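Local coordinates for MOBA relate protein (Mycobacterium sp., PDB 2WAW), which is of unknown function but, having a MobA-like NTP transferase domain of the GT-A clan, probably transfers a nucleotidyl group from a nucleoside triphosphate, at residues 182-185 with 186-189. Numbering follows the deposited sequence. Where two conformers were deposited one is given.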
loop_
_atom_site.group_PDB
_atom_site.type_symbol
_atom_site.label_atom_id
_atom_site.label_comp_id
_atom_site.label_asym_id
_atom_site.label_seq_id
_atom_site.Cartn_x
_atom_site.Cartn_y
_atom_site.Cartn_z
ATOM N N VAL A 182 -3.538 10.734 -0.537
ATOM C CA VAL A 182 -4.274 11.733 0.233
ATOM C C VAL A 182 -3.537 12.087 1.535
ATOM O O VAL A 182 -3.529 11.290 2.490
ATOM C CB VAL A 182 -5.730 11.238 0.531
ATOM C CG1 VAL A 182 -6.497 12.263 1.389
ATOM C CG2 VAL A 182 -6.475 10.985 -0.784
ATOM N N ASP A 183 -2.898 13.263 1.541
ATOM C CA ASP A 183 -2.245 13.836 2.729
ATOM C C ASP A 183 -3.099 14.937 3.339
ATOM O O ASP A 183 -3.088 15.153 4.559
ATOM C CB ASP A 183 -0.895 14.495 2.371
ATOM C CG ASP A 183 0.183 13.506 1.978
ATOM O OD1 ASP A 183 0.135 12.331 2.396
ATOM O OD2 ASP A 183 1.109 13.927 1.237
ATOM N N THR A 184 -3.778 15.689 2.476
ATOM C CA THR A 184 -4.438 16.919 2.892
ATOM C C THR A 184 -5.864 16.909 2.348
ATOM O O THR A 184 -6.190 16.097 1.474
ATOM C CB THR A 184 -3.745 18.157 2.288
ATOM O OG1 THR A 184 -3.772 18.057 0.856
ATOM C CG2 THR A 184 -2.287 18.280 2.763
ATOM N N TRP A 185 -6.710 17.808 2.848
ATOM C CA TRP A 185 -8.079 17.888 2.335
ATOM C C TRP A 185 -8.077 18.198 0.843
ATOM O O TRP A 185 -8.856 17.622 0.067
ATOM C CB TRP A 185 -8.931 18.917 3.095
ATOM C CG TRP A 185 -10.368 18.723 2.737
ATOM C CD1 TRP A 185 -11.057 19.379 1.762
ATOM C CD2 TRP A 185 -11.266 17.746 3.281
ATOM N NE1 TRP A 185 -12.347 18.893 1.685
ATOM C CE2 TRP A 185 -12.498 17.886 2.600
ATOM C CE3 TRP A 185 -11.154 16.772 4.295
ATOM C CZ2 TRP A 185 -13.620 17.091 2.895
ATOM C CZ3 TRP A 185 -12.270 15.980 4.587
ATOM C CH2 TRP A 185 -13.483 16.146 3.882
ATOM N N ASP A 186 -7.160 19.062 0.417
ATOM C CA ASP A 186 -7.041 19.364 -1.005
ATOM C C ASP A 186 -6.733 18.104 -1.827
ATOM O O ASP A 186 -7.310 17.916 -2.888
ATOM C CB ASP A 186 -5.975 20.424 -1.278
ATOM C CG ASP A 186 -6.024 20.929 -2.704
ATOM O OD1 ASP A 186 -6.963 21.679 -3.044
ATOM O OD2 ASP A 186 -5.123 20.581 -3.492
ATOM N N ASP A 187 -5.843 17.248 -1.330
ATOM C CA ASP A 187 -5.525 15.996 -2.022
ATOM C C ASP A 187 -6.803 15.148 -2.213
ATOM O O ASP A 187 -7.025 14.539 -3.259
ATOM C CB ASP A 187 -4.552 15.166 -1.196
ATOM C CG ASP A 187 -3.112 15.658 -1.263
ATOM O OD1 ASP A 187 -2.754 16.443 -2.149
ATOM O OD2 ASP A 187 -2.310 15.205 -0.427
ATOM N N TYR A 188 -7.610 15.092 -1.162
ATOM C CA TYR A 188 -8.856 14.317 -1.173
ATOM C C TYR A 188 -9.800 14.837 -2.246
ATOM O O TYR A 188 -10.335 14.056 -3.023
ATOM C CB TYR A 188 -9.536 14.376 0.192
ATOM C CG TYR A 188 -10.948 13.841 0.166
ATOM C CD1 TYR A 188 -11.237 12.555 -0.347
ATOM C CD2 TYR A 188 -11.992 14.608 0.652
ATOM C CE1 TYR A 188 -12.550 12.082 -0.378
ATOM C CE2 TYR A 188 -13.288 14.142 0.641
ATOM C CZ TYR A 188 -13.561 12.881 0.128
ATOM O OH TYR A 188 -14.851 12.413 0.133
ATOM N N GLU A 189 -10.005 16.153 -2.289
ATOM C CA GLU A 189 -10.919 16.716 -3.276
ATOM C C GLU A 189 -10.426 16.472 -4.688
ATOM O O GLU A 189 -11.239 16.235 -5.582
ATOM C CB GLU A 189 -11.178 18.195 -3.027
ATOM C CG GLU A 189 -11.850 18.460 -1.684
ATOM C CD GLU A 189 -12.872 19.573 -1.757
ATOM O OE1 GLU A 189 -12.874 20.326 -2.758
ATOM O OE2 GLU A 189 -13.696 19.664 -0.832
#
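The carboxylate of Asp187 reaches back over the start of its own helix and takes two backbone N-H groups on a single oxygen. OD2 accepts from the N of Asp183 at 2.8 Å through its anti lone pair, while the N of Thr184 meets the same atom at 3.3 Å from well above the carboxylate plane, a more bent bond. Thr184 returns the favour from the N-cap position: its OG1, set between backbone N and carbonyl carbon (chi1 59°), accepts from the N of Asp187 at 3.1 Å. The two Thr184-Asp187 bonds make a capping box, a worked example of how a helix start serves an N-H, here that of Asp187, lacking a helical carbonyl one turn earlier; the Asp183 bond is an addition outside it. The other oxygen of Asp187, OD1, forms a salt bridge with Arg190, which also pairs with Asp186; a basic group so close probably helps to keep Asp187 ionised despite the acidic Asp183 nearby.

Trp185, the first residue of the helix, meets side chains three and four residues on. Tyr188 presents its CD2-CE2 edge to one face of the indole, an edge-to-face pair with ring centroids 5.0 Å apart and planes at 72°. In one of two conformers of Glu189, OE2 accepts from Trp185 NE1 at 3.0 Å, a bond that is probably not constant. On the buried side, Val182 CG1 rests against Tyr188 CB at 3.9 Å.

Val182 O accepts from Lys23, so the loop before the helix backs the probable nucleotide-binding loop after strand 6-12. The box lies where the loop following edge strand 169-173 enters helix 185-197; Val182 and Trp185 pack on Leu19, Trp185 and Tyr188 on Leu26, and the Tyr188 hydroxyl bonds to Pro27 O in hairpin strand 27-28.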